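Local coordinates for protein HcgB (Methanococcus maripaludis, PDB 5D5P) that probably transfers the guanylyl group from GTP to a pyridinol precursor during biosynthesis of the iron-guanylylpyridinol cofactor of [Fe]-hydrogenase, at residues Ser32-Ala37 and Ile153-Lys158; Phe50-Asp55 and Lys140-Glu145; Asp55-Ile60 and Thr148-Ile153; Ser66-Pro71 and Gly86-Asp91. All blocks are in the same frame, centred on the assembly; numbering follows the deposited sequence. Where two conformers were deposited one is given.

Contact 1 (Ser32-Ala37 and Ile153-Lys158); sequences STIKSA and IGIVVK
Ile34 and Lys35, on the last turn of helix 24-35, meet the isoleucines of the tail that leaves helix 138-151, and apolar packing does nearly all the joining. Ile34 works with both branches. Its CD1 meets CD1 of Ile153 tip to tip at 4.0 Å, while its CG2 touches CD1 of Ile155, also at 4.0 Å, the two side chains lying askew. CG1 of Ile34 lies beside the backbone N (chi1 -70°) and carries the delta methyl to Ile153, while CG2, anti to that N, meets Ile155. Leu123 of strand 122-128 lies against Ile34, and Ile153 also packs on Gly108 of the second subunit.

The aliphatic part of Lys35 adds a second surface. Its extended chain runs past Ile155 in the opposite direction, and CE lies 4.0 Å from Ile155 CD1, so the methylene next to the ammonium group lies against that buried methyl.

No hydrogen bond crosses between 32-37 and 153-158, but Ile153 O accepts one from NE2 of Gln31 of helix 24-35, one turn before Lys35.

The tail gets its direction from Gly154, whose positive phi (94°) makes it the C-prime residue of a Schellman motif: Ile155 N bonds to Leu150 O and Gly154 N to Glu151 O. Ile155, the residue after that glycine, packs back on Leu150 of the last turn, the apolar contact usual in a Schellman motif.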
loop_
_atom_site.group_PDB
_atom_site.type_symbol
_atom_site.label_atom_id
_atom_site.label_comp_id
_atom_site.label_asym_id
_atom_site.label_seq_id
_atom_site.Cartn_x
_atom_site.Cartn_y
_atom_site.Cartn_z
ATOM N N SER A 32 2.724 -20.209 -3.559
ATOM C CA SER A 32 3.050 -21.035 -4.711
ATOM C C SER A 32 3.484 -20.202 -5.917
ATOM O O SER A 32 4.441 -20.533 -6.601
ATOM C CB SER A 32 1.851 -21.917 -5.076
ATOM O OG SER A 32 2.149 -22.717 -6.199
ATOM N N THR A 33 2.776 -19.102 -6.147
ATOM C CA THR A 33 3.064 -18.189 -7.225
ATOM C C THR A 33 4.443 -17.590 -7.079
ATOM O O THR A 33 5.166 -17.435 -8.057
ATOM C CB THR A 33 2.011 -17.064 -7.242
ATOM O OG1 THR A 33 0.729 -17.654 -7.497
ATOM C CG2 THR A 33 2.320 -16.039 -8.316
ATOM N N ILE A 34 4.788 -17.215 -5.848
ATOM C CA ILE A 34 6.096 -16.613 -5.568
ATOM C C ILE A 34 7.203 -17.657 -5.717
ATOM O O ILE A 34 8.212 -17.412 -6.376
ATOM C CB ILE A 34 6.149 -15.963 -4.146
ATOM C CG1 ILE A 34 5.277 -14.702 -4.106
ATOM C CG2 ILE A 34 7.586 -15.635 -3.750
ATOM C CD1 ILE A 34 5.059 -14.103 -2.711
ATOM N N LYS A 35 7.017 -18.826 -5.116
ATOM C CA LYS A 35 8.084 -19.833 -5.101
ATOM C C LYS A 35 8.300 -20.469 -6.475
ATOM O O LYS A 35 9.393 -20.934 -6.769
ATOM C CB LYS A 35 7.794 -20.890 -4.038
ATOM C CG LYS A 35 7.892 -20.340 -2.621
ATOM C CD LYS A 35 7.479 -21.381 -1.592
ATOM C CE LYS A 35 7.785 -20.938 -0.168
ATOM N NZ LYS A 35 7.028 -21.748 0.848
ATOM N N SER A 36 7.264 -20.484 -7.316
ATOM C CA SER A 36 7.376 -21.169 -8.600
ATOM C C SER A 36 7.816 -20.231 -9.719
ATOM O O SER A 36 7.993 -20.667 -10.858
ATOM C CB SER A 36 6.054 -21.838 -8.977
ATOM O OG SER A 36 5.108 -20.885 -9.428
ATOM N N ALA A 37 7.999 -18.956 -9.395
ATOM C CA ALA A 37 8.399 -17.981 -10.399
ATOM C C ALA A 37 9.714 -18.382 -11.069
ATOM O O ALA A 37 10.680 -18.739 -10.378
ATOM C CB ALA A 37 8.519 -16.597 -9.757
ATOM N N ILE A 153 2.684 -13.066 4.183
ATOM C CA ILE A 153 1.956 -14.138 3.496
ATOM C C ILE A 153 2.570 -15.516 3.780
ATOM O O ILE A 153 2.291 -16.488 3.071
ATOM C CB ILE A 153 1.829 -13.909 1.959
ATOM C CG1 ILE A 153 3.158 -13.528 1.295
ATOM C CG2 ILE A 153 0.814 -12.808 1.716
ATOM C CD1 ILE A 153 4.124 -14.717 1.105
ATOM N N GLY A 154 3.362 -15.592 4.848
ATOM C CA GLY A 154 3.790 -16.867 5.416
ATOM C C GLY A 154 5.121 -17.401 4.926
ATOM O O GLY A 154 5.479 -18.557 5.205
ATOM N N ILE A 155 5.872 -16.564 4.224
ATOM C CA ILE A 155 7.206 -16.949 3.785
ATOM C C ILE A 155 8.247 -16.303 4.689
ATOM O O ILE A 155 8.389 -15.077 4.693
ATOM C CB ILE A 155 7.477 -16.540 2.328
ATOM C CG1 ILE A 155 6.579 -17.340 1.386
ATOM C CG2 ILE A 155 8.944 -16.807 1.988
ATOM C CD1 ILE A 155 6.794 -17.038 -0.093
ATOM N N VAL A 156 8.951 -17.133 5.457
ATOM C CA VAL A 156 9.965 -16.653 6.381
ATOM C C VAL A 156 11.380 -16.865 5.843
ATOM O O VAL A 156 11.807 -17.993 5.584
ATOM C CB VAL A 156 9.834 -17.328 7.757
ATOM C CG1 VAL A 156 10.868 -16.767 8.705
ATOM C CG2 VAL A 156 8.448 -17.096 8.324
ATOM N N VAL A 157 12.107 -15.761 5.694
ATOM C CA VAL A 157 13.501 -15.798 5.287
ATOM C C VAL A 157 14.379 -15.345 6.460
ATOM O O VAL A 157 14.303 -14.189 6.889
ATOM C CB VAL A 157 13.763 -14.897 4.064
ATOM C CG1 VAL A 157 14.951 -15.413 3.270
ATOM C CG2 VAL A 157 12.545 -14.864 3.181
ATOM N N LYS A 158 15.201 -16.250 6.977
ATOM C CA LYS A 158 16.055 -15.927 8.123
ATOM C C LYS A 158 17.528 -15.820 7.724
ATOM O O LYS A 158 18.021 -16.612 6.921
ATOM C CB LYS A 158 15.885 -16.970 9.234
ATOM C CG LYS A 158 14.554 -16.886 9.977
ATOM C CD LYS A 158 14.434 -15.581 10.760
ATOM C CE LYS A 158 13.150 -15.527 11.569
ATOM N NZ LYS A 158 13.195 -14.428 12.568
#

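Contact 2 (Phe50-Asp55 and Lys140-Glu145); sequences FKVVSD and KTVELE
Val52 lays its CG1 methyl against the backbone of helix 138-151, 3.7 Å from the amide N of Glu143 and 3.8 Å from Glu143 CA. The same methyl comes within 3.9 Å of Glu143 CB, so it rests on the root of that residue, whose chain continues extended toward the carboxylate. With CG1 anti to the backbone N (chi1 171°), Val52 directs this branch across the gap between the helices.

Val142 provides the other half of the interface. Its CG1 is shared, lying 4.0 Å from Val52 CG1 and 3.9 Å from Val53 CG2, and so sits against both valines of the facing helix. The side chains of Val53 and Val142 cross at about a right angle. All of this is van der Waals contact, with no hydrogen bond between 50-55 and 140-145.

The axes of 50-55 and 140-145 approach to 9.4 Å and run in nearly the same direction, with a signed crossing angle of -29°. The CA atoms come nearest at Val52 and Glu143. Within helix 47-57, Lys51 NZ forms a salt bridge of 2.8 Å with Asp55 OD2, on the syn side of the carboxylate, one turn further on.

Beneath the pair lies the central sheet. Val53 packs on Val42 of strand 39-43 and Ile99 of strand 97-103, Val142 rests on Arg101, and Glu145 of helix 138-151 forms a salt bridge with that arginine, so both helices are seated on the same sheet.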
loop_
_atom_site.group_PDB
_atom_site.type_symbol
_atom_site.label_atom_id
_atom_site.label_comp_id
_atom_site.label_asym_id
_atom_site.label_seq_id
_atom_site.Cartn_x
_atom_site.Cartn_y
_atom_site.Cartn_z
ATOM N N PHE A 50 18.953 -3.648 -6.074
ATOM C CA PHE A 50 18.765 -4.914 -6.788
ATOM C C PHE A 50 19.439 -6.068 -6.061
ATOM O O PHE A 50 18.874 -7.166 -5.929
ATOM C CB PHE A 50 19.312 -4.838 -8.211
ATOM C CG PHE A 50 19.221 -6.133 -8.955
ATOM C CD1 PHE A 50 17.992 -6.662 -9.309
ATOM C CD2 PHE A 50 20.364 -6.842 -9.273
ATOM C CE1 PHE A 50 17.907 -7.852 -9.984
ATOM C CE2 PHE A 50 20.275 -8.045 -9.945
ATOM C CZ PHE A 50 19.037 -8.543 -10.301
ATOM N N LYS A 51 20.647 -5.830 -5.573
ATOM C CA LYS A 51 21.351 -6.892 -4.861
ATOM C C LYS A 51 20.607 -7.302 -3.587
ATOM O O LYS A 51 20.494 -8.501 -3.276
ATOM C CB LYS A 51 22.772 -6.471 -4.523
ATOM C CG LYS A 51 23.539 -7.551 -3.729
ATOM C CD LYS A 51 24.949 -7.140 -3.333
ATOM C CE LYS A 51 25.607 -8.222 -2.463
ATOM N NZ LYS A 51 25.329 -9.607 -2.955
ATOM N N VAL A 52 20.123 -6.315 -2.835
ATOM C CA VAL A 52 19.369 -6.627 -1.627
ATOM C C VAL A 52 18.176 -7.524 -1.976
ATOM O O VAL A 52 17.948 -8.527 -1.319
ATOM C CB VAL A 52 18.857 -5.341 -0.905
ATOM C CG1 VAL A 52 17.883 -5.698 0.224
ATOM C CG2 VAL A 52 20.018 -4.533 -0.379
ATOM N N VAL A 53 17.421 -7.173 -3.016
ATOM C CA VAL A 53 16.220 -7.926 -3.358
ATOM C C VAL A 53 16.582 -9.306 -3.900
ATOM O O VAL A 53 16.025 -10.307 -3.486
ATOM C CB VAL A 53 15.356 -7.170 -4.391
ATOM C CG1 VAL A 53 14.222 -8.033 -4.902
ATOM C CG2 VAL A 53 14.792 -5.884 -3.757
ATOM N N SER A 54 17.546 -9.334 -4.807
ATOM C CA SER A 54 17.934 -10.566 -5.476
ATOM C C SER A 54 18.457 -11.593 -4.474
ATOM O O SER A 54 18.131 -12.782 -4.564
ATOM C CB SER A 54 18.986 -10.264 -6.557
ATOM O OG SER A 54 19.398 -11.454 -7.202
ATOM N N ASP A 55 19.249 -11.148 -3.505
ATOM C CA ASP A 55 19.797 -12.081 -2.536
ATOM C C ASP A 55 18.699 -12.755 -1.722
ATOM O O ASP A 55 18.808 -13.927 -1.397
ATOM C CB ASP A 55 20.779 -11.376 -1.599
ATOM C CG ASP A 55 22.115 -11.082 -2.269
ATOM O OD1 ASP A 55 22.357 -11.613 -3.374
ATOM O OD2 ASP A 55 22.913 -10.304 -1.706
ATOM N N LYS A 140 19.050 -1.286 4.387
ATOM C CA LYS A 140 18.374 -1.911 5.508
ATOM C C LYS A 140 16.883 -1.647 5.391
ATOM O O LYS A 140 16.075 -2.499 5.738
ATOM C CB LYS A 140 18.923 -1.385 6.831
ATOM C CG LYS A 140 20.147 -2.179 7.315
ATOM C CD LYS A 140 20.513 -1.863 8.748
ATOM C CE LYS A 140 21.592 -2.807 9.260
ATOM N NZ LYS A 140 21.887 -2.602 10.707
ATOM N N THR A 141 16.518 -0.502 4.832
ATOM C CA THR A 141 15.102 -0.207 4.594
ATOM C C THR A 141 14.474 -1.163 3.555
ATOM O O THR A 141 13.410 -1.739 3.797
ATOM C CB THR A 141 14.910 1.248 4.153
ATOM O OG1 THR A 141 15.378 2.123 5.194
ATOM C CG2 THR A 141 13.430 1.529 3.849
ATOM N N VAL A 142 15.143 -1.355 2.421
ATOM C CA VAL A 142 14.606 -2.247 1.388
ATOM C C VAL A 142 14.543 -3.695 1.916
ATOM O O VAL A 142 13.553 -4.387 1.715
ATOM C CB VAL A 142 15.454 -2.154 0.101
ATOM C CG1 VAL A 142 14.991 -3.163 -0.939
ATOM C CG2 VAL A 142 15.354 -0.742 -0.466
ATOM N N GLU A 143 15.587 -4.126 2.622
ATOM C CA GLU A 143 15.613 -5.451 3.234
ATOM C C GLU A 143 14.402 -5.682 4.139
ATOM O O GLU A 143 13.692 -6.675 3.981
ATOM C CB GLU A 143 16.898 -5.643 4.042
ATOM C CG GLU A 143 16.986 -6.990 4.718
ATOM C CD GLU A 143 18.274 -7.158 5.516
ATOM O OE1 GLU A 143 18.886 -6.139 5.906
ATOM O OE2 GLU A 143 18.686 -8.311 5.724
ATOM N N LEU A 144 14.145 -4.760 5.067
ATOM C CA LEU A 144 13.012 -4.898 5.977
ATOM C C LEU A 144 11.684 -4.909 5.206
ATOM O O LEU A 144 10.766 -5.660 5.566
ATOM C CB LEU A 144 12.998 -3.771 7.004
ATOM C CG LEU A 144 11.829 -3.789 7.983
ATOM C CD1 LEU A 144 11.893 -5.094 8.773
ATOM C CD2 LEU A 144 11.867 -2.582 8.911
ATOM N N GLU A 145 11.571 -4.072 4.175
ATOM C CA GLU A 145 10.328 -4.011 3.391
ATOM C C GLU A 145 10.061 -5.388 2.811
ATOM O O GLU A 145 8.934 -5.888 2.866
ATOM C CB GLU A 145 10.401 -2.977 2.248
ATOM C CG GLU A 145 10.301 -1.519 2.699
ATOM C CD GLU A 145 10.670 -0.541 1.596
ATOM O OE1 GLU A 145 11.005 -1.002 0.473
ATOM O OE2 GLU A 145 10.636 0.690 1.854
#

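Contact 3 (Asp55-Ile60 and Thr148-Ile153); sequences DIISRI and TALERI
The C-terminal ends of two helices that lie side by side on the central sheet, 47-57 and 138-151, are joined here through one leucine. Leu150 projects from the last turn of helix 138-151 and meets three isoleucines of 55-60 with the two methyls of its fork. CD1 takes Ile56, whose CG2 lies 3.8 Å away as the two side chains slide past each other in opposite directions. Ile60 approaches head-on: its CD1 is 4.0 Å from Leu150 CD2 and 4.1 Å from Leu150 CD1, meeting both methyls of the fork. Ile57 is more distant, its CD1 reaching only to 4.4 Å from Leu150 CD1.

Ile60 belongs to the turn in which the chain leaves helix 47-57 for strand 64-67, the second half of a beta-alpha-beta crossover that begins at strand 39-43. Its CG1 lies between the backbone N and the carbonyl carbon (chi1 66°), and the extended remainder of the side chain points CD1 at Leu150.

Around this group, Ile155 packs on both Leu150 and Ile60, and Ile34 of helix 24-35 also touches Ile60, continuing the apolar layer toward the C-terminal tail. Past Leu150 the chain turns to the dimer interface, where Arg152 hydrogen-bonds through NH2 to the carbonyl oxygen of Ser109 and through NH1 to that of Ser128, both of the second subunit.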
loop_
_atom_site.group_PDB
_atom_site.type_symbol
_atom_site.label_atom_id
_atom_site.label_comp_id
_atom_site.label_asym_id
_atom_site.label_seq_id
_atom_site.Cartn_x
_atom_site.Cartn_y
_atom_site.Cartn_z
ATOM N N ASP A 55 19.249 -11.148 -3.505
ATOM C CA ASP A 55 19.797 -12.081 -2.536
ATOM C C ASP A 55 18.699 -12.755 -1.722
ATOM O O ASP A 55 18.808 -13.927 -1.397
ATOM C CB ASP A 55 20.779 -11.376 -1.599
ATOM C CG ASP A 55 22.115 -11.082 -2.269
ATOM O OD1 ASP A 55 22.357 -11.613 -3.374
ATOM O OD2 ASP A 55 22.913 -10.304 -1.706
ATOM N N ILE A 56 17.623 -12.032 -1.430
ATOM C CA ILE A 56 16.536 -12.616 -0.646
ATOM C C ILE A 56 15.694 -13.546 -1.501
ATOM O O ILE A 56 15.393 -14.663 -1.107
ATOM C CB ILE A 56 15.627 -11.525 -0.033
ATOM C CG1 ILE A 56 16.360 -10.823 1.107
ATOM C CG2 ILE A 56 14.316 -12.140 0.468
ATOM C CD1 ILE A 56 15.714 -9.518 1.511
ATOM N N ILE A 57 15.302 -13.062 -2.668
ATOM C CA ILE A 57 14.403 -13.820 -3.541
ATOM C C ILE A 57 15.079 -15.094 -4.049
ATOM O O ILE A 57 14.409 -16.097 -4.322
ATOM C CB ILE A 57 13.931 -12.961 -4.708
ATOM C CG1 ILE A 57 13.106 -11.798 -4.164
ATOM C CG2 ILE A 57 13.107 -13.769 -5.689
ATOM C CD1 ILE A 57 11.883 -12.235 -3.368
ATOM N N SER A 58 16.406 -15.044 -4.181
ATOM C CA SER A 58 17.158 -16.203 -4.673
ATOM C C SER A 58 17.074 -17.372 -3.718
ATOM O O SER A 58 17.262 -18.514 -4.126
ATOM C CB SER A 58 18.638 -15.860 -4.877
ATOM O OG SER A 58 18.790 -15.018 -6.002
ATOM N N ARG A 59 16.762 -17.093 -2.456
ATOM C CA ARG A 59 16.700 -18.156 -1.453
ATOM C C ARG A 59 15.359 -18.879 -1.458
ATOM O O ARG A 59 15.225 -19.933 -0.852
ATOM C CB ARG A 59 16.981 -17.609 -0.051
ATOM C CG ARG A 59 18.420 -17.182 0.156
ATOM C CD ARG A 59 18.637 -16.644 1.554
ATOM N NE ARG A 59 18.401 -17.674 2.562
ATOM C CZ ARG A 59 18.310 -17.433 3.865
ATOM N NH1 ARG A 59 18.427 -16.190 4.311
ATOM N NH2 ARG A 59 18.097 -18.428 4.718
ATOM N N ILE A 60 14.369 -18.326 -2.144
ATOM C CA ILE A 60 13.050 -18.941 -2.135
ATOM C C ILE A 60 12.558 -19.302 -3.531
ATOM O O ILE A 60 11.448 -19.791 -3.681
ATOM C CB ILE A 60 12.010 -18.062 -1.425
ATOM C CG1 ILE A 60 11.771 -16.777 -2.198
ATOM C CG2 ILE A 60 12.472 -17.767 0.002
ATOM C CD1 ILE A 60 10.656 -15.917 -1.611
ATOM N N THR A 148 9.389 -8.177 5.398
ATOM C CA THR A 148 8.048 -7.950 5.945
ATOM C C THR A 148 6.964 -8.409 4.967
ATOM O O THR A 148 5.998 -9.076 5.362
ATOM C CB THR A 148 7.832 -6.455 6.299
ATOM O OG1 THR A 148 8.707 -6.110 7.390
ATOM C CG2 THR A 148 6.414 -6.215 6.770
ATOM N N ALA A 149 7.136 -8.063 3.696
ATOM C CA ALA A 149 6.121 -8.401 2.688
ATOM C C ALA A 149 6.031 -9.915 2.540
ATOM O O ALA A 149 4.934 -10.465 2.351
ATOM C CB ALA A 149 6.431 -7.729 1.347
ATOM N N LEU A 150 7.167 -10.601 2.652
ATOM C CA LEU A 150 7.133 -12.058 2.542
ATOM C C LEU A 150 6.544 -12.686 3.801
ATOM O O LEU A 150 5.727 -13.591 3.694
ATOM C CB LEU A 150 8.522 -12.628 2.262
ATOM C CG LEU A 150 9.074 -12.277 0.879
ATOM C CD1 LEU A 150 10.559 -12.576 0.834
ATOM C CD2 LEU A 150 8.342 -13.024 -0.240
ATOM N N GLU A 151 6.931 -12.206 4.987
ATOM C CA GLU A 151 6.450 -12.790 6.241
ATOM C C GLU A 151 4.937 -12.726 6.392
ATOM O O GLU A 151 4.325 -13.644 6.965
ATOM C CB GLU A 151 7.067 -12.057 7.426
ATOM C CG GLU A 151 8.493 -12.367 7.658
ATOM C CD GLU A 151 9.025 -11.691 8.894
ATOM O OE1 GLU A 151 8.340 -10.778 9.416
ATOM O OE2 GLU A 151 10.122 -12.081 9.333
ATOM N N ARG A 152 4.340 -11.664 5.862
ATOM C CA ARG A 152 2.913 -11.480 6.066
ATOM C C ARG A 152 2.072 -12.379 5.164
ATOM O O ARG A 152 0.873 -12.494 5.398
ATOM C CB ARG A 152 2.518 -10.015 5.904
ATOM C CG ARG A 152 2.761 -9.462 4.576
ATOM C CD ARG A 152 2.600 -7.935 4.636
ATOM N NE ARG A 152 1.212 -7.492 4.779
ATOM C CZ ARG A 152 0.287 -7.560 3.821
ATOM N NH1 ARG A 152 -0.932 -7.090 4.060
ATOM N NH2 ARG A 152 0.552 -8.137 2.641
ATOM N N ILE A 153 2.684 -13.066 4.183
ATOM C CA ILE A 153 1.956 -14.138 3.496
ATOM C C ILE A 153 2.570 -15.516 3.780
ATOM O O ILE A 153 2.291 -16.488 3.071
ATOM C CB ILE A 153 1.829 -13.909 1.959
ATOM C CG1 ILE A 153 3.158 -13.528 1.295
ATOM C CG2 ILE A 153 0.814 -12.808 1.716
ATOM C CD1 ILE A 153 4.124 -14.717 1.105
#

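Contact 4 (Ser66-Pro71 and Gly86-Asp91); sequences SMLEIP and GLIAVD
Leu68 inserts the two methyls of its fork against helix 81-92. CD1 lies 3.9 Å from Ala89 CA and 4.0 Å from Ala89 CB, close to the helix backbone because alanine adds so little bulk. CD2 meets Ile88 CG2 at 4.1 Å and is equally far from Ala89 CB, so Ala89 CB touches both prongs. The side chains of Leu68 and Ile88 cross at about a right angle. Ile88 CG2 serves a second partner, Ile70 CG2, again at 4.1 Å, the two isoleucines meeting at a slant nearer the surface.

The first torsions set up these meetings. The fork of Leu68 is carried toward the helix with CG anti to the backbone N (chi1 180°), and both isoleucines hold CG2 in that same anti position, which brings the two branch methyls together. Cut back to an alanine, Leu68 would lose its fork, which is likely to open a gap over Ala89 and leave Ile88 CG2 without its inner neighbour.

Helix 81-92 belongs to a beta-alpha-beta crossover from strand 64-67, outermost in the sheet within this subunit, to the parallel strand 97-103. It passes over strand 39-43, which is why Leu68 and Ala89 both reach Thr41. Leu68 is still tied to that strand by backbone hydrogen bonding with Val42, and Ala89 also packs on Ile98 of strand 97-103. On the opposite face of the sheet, Met67 touches Glu47 of helix 47-57.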
loop_
_atom_site.group_PDB
_atom_site.type_symbol
_atom_site.label_atom_id
_atom_site.label_comp_id
_atom_site.label_asym_id
_atom_site.label_seq_id
_atom_site.Cartn_x
_atom_site.Cartn_y
_atom_site.Cartn_z
ATOM N N SER A 66 16.205 -10.415 -12.679
ATOM C CA SER A 66 16.779 -9.382 -13.551
ATOM C C SER A 66 16.355 -7.995 -13.113
ATOM O O SER A 66 15.273 -7.849 -12.564
ATOM C CB SER A 66 16.314 -9.605 -14.992
ATOM O OG SER A 66 16.687 -10.890 -15.441
ATOM N N MET A 67 17.184 -6.977 -13.377
ATOM C CA MET A 67 16.706 -5.596 -13.185
ATOM C C MET A 67 15.876 -5.218 -14.389
ATOM O O MET A 67 16.156 -5.634 -15.492
ATOM C CB MET A 67 17.839 -4.564 -13.051
ATOM C CG MET A 67 18.492 -4.435 -11.705
ATOM S SD MET A 67 19.641 -3.025 -11.637
ATOM C CE MET A 67 20.767 -3.500 -12.942
ATOM N N LEU A 68 14.959 -4.296 -14.194
ATOM C CA LEU A 68 14.193 -3.742 -15.296
ATOM C C LEU A 68 15.075 -2.772 -16.061
ATOM O O LEU A 68 15.670 -1.883 -15.457
ATOM C CB LEU A 68 12.953 -3.036 -14.771
ATOM C CG LEU A 68 12.005 -2.371 -15.776
ATOM C CD1 LEU A 68 11.361 -3.419 -16.660
ATOM C CD2 LEU A 68 10.967 -1.605 -15.029
ATOM N N GLU A 69 15.201 -2.950 -17.374
ATOM C CA GLU A 69 16.118 -2.093 -18.122
ATOM C C GLU A 69 15.556 -0.691 -18.338
ATOM O O GLU A 69 16.294 0.296 -18.369
ATOM C CB GLU A 69 16.393 -2.674 -19.513
ATOM C CG GLU A 69 17.279 -3.890 -19.641
ATOM C CD GLU A 69 16.690 -4.878 -20.631
ATOM O OE1 GLU A 69 15.443 -5.020 -20.667
ATOM O OE2 GLU A 69 17.467 -5.458 -21.414
ATOM N N ILE A 70 14.248 -0.620 -18.522
ATOM C CA ILE A 70 13.520 0.640 -18.714
ATOM C C ILE A 70 13.517 1.517 -17.460
ATOM O O ILE A 70 13.126 1.074 -16.407
ATOM C CB ILE A 70 12.056 0.379 -19.140
ATOM C CG1 ILE A 70 12.004 -0.413 -20.437
ATOM C CG2 ILE A 70 11.305 1.681 -19.331
ATOM C CD1 ILE A 70 10.599 -0.732 -20.873
ATOM N N PRO A 71 13.996 2.760 -17.568
ATOM C CA PRO A 71 13.905 3.632 -16.390
ATOM C C PRO A 71 12.475 3.864 -15.949
ATOM O O PRO A 71 11.566 3.928 -16.784
ATOM C CB PRO A 71 14.517 4.942 -16.885
ATOM C CG PRO A 71 15.354 4.559 -18.054
ATOM C CD PRO A 71 14.645 3.422 -18.704
ATOM N N GLY A 86 5.782 -0.983 -11.173
ATOM C CA GLY A 86 5.532 -2.407 -11.327
ATOM C C GLY A 86 4.838 -2.714 -12.637
ATOM O O GLY A 86 5.175 -3.695 -13.312
ATOM N N LEU A 87 3.878 -1.874 -13.018
ATOM C CA LEU A 87 3.135 -2.132 -14.245
ATOM C C LEU A 87 3.986 -1.925 -15.476
ATOM O O LEU A 87 3.763 -2.571 -16.502
ATOM C CB LEU A 87 1.889 -1.242 -14.312
ATOM C CG LEU A 87 0.885 -1.673 -13.237
ATOM C CD1 LEU A 87 -0.261 -0.681 -13.214
ATOM C CD2 LEU A 87 0.371 -3.092 -13.559
ATOM N N ILE A 88 4.990 -1.052 -15.398
ATOM C CA ILE A 88 5.918 -0.954 -16.531
ATOM C C ILE A 88 6.599 -2.290 -16.757
ATOM O O ILE A 88 6.735 -2.741 -17.897
ATOM C CB ILE A 88 6.996 0.129 -16.302
ATOM C CG1 ILE A 88 6.336 1.489 -16.326
ATOM C CG2 ILE A 88 8.080 0.048 -17.375
ATOM C CD1 ILE A 88 7.264 2.639 -15.912
ATOM N N ALA A 89 7.015 -2.943 -15.666
ATOM C CA ALA A 89 7.663 -4.243 -15.813
ATOM C C ALA A 89 6.667 -5.295 -16.306
ATOM O O ALA A 89 6.960 -6.075 -17.211
ATOM C CB ALA A 89 8.322 -4.683 -14.473
ATOM N N VAL A 90 5.479 -5.306 -15.721
ATOM C CA VAL A 90 4.422 -6.202 -16.191
ATOM C C VAL A 90 4.119 -6.071 -17.692
ATOM O O VAL A 90 4.018 -7.091 -18.413
ATOM C CB VAL A 90 3.124 -5.974 -15.399
ATOM C CG1 VAL A 90 1.929 -6.677 -16.077
ATOM C CG2 VAL A 90 3.312 -6.429 -13.962
ATOM N N ASP A 91 4.016 -4.839 -18.182
ATOM C CA ASP A 91 3.517 -4.626 -19.536
ATOM C C ASP A 91 4.588 -4.712 -20.603
ATOM O O ASP A 91 4.278 -4.836 -21.778
ATOM C CB ASP A 91 2.812 -3.268 -19.616
ATOM C CG ASP A 91 1.540 -3.249 -18.788
ATOM O OD1 ASP A 91 1.066 -4.344 -18.393
ATOM O OD2 ASP A 91 1.018 -2.157 -18.501
#

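In the fold
Contacts 2 and 3 are successive steps along one helix pair, 47-57 with 138-151; they share Asp55, and their centres lie 10 Å apart. Contact 1 continues this apolar seam, its centre 6 Å from that of contact 3. The two share Ile153, and Lys158 O accepts a bond of 2.7 Å from Arg59 NH1, fastening the C-terminal tail to the turn that follows helix 47-57. Both also touch the second subunit. Contact 4 stands apart, about 20 Å from contact 3 and 17 Å from contact 2 between centres, yet Phe50 CD1 reaches Met67 CG at 3.3 Å, linking it to contact 2. Along the chain, contact 4 is nested inside the loops closed by the other three.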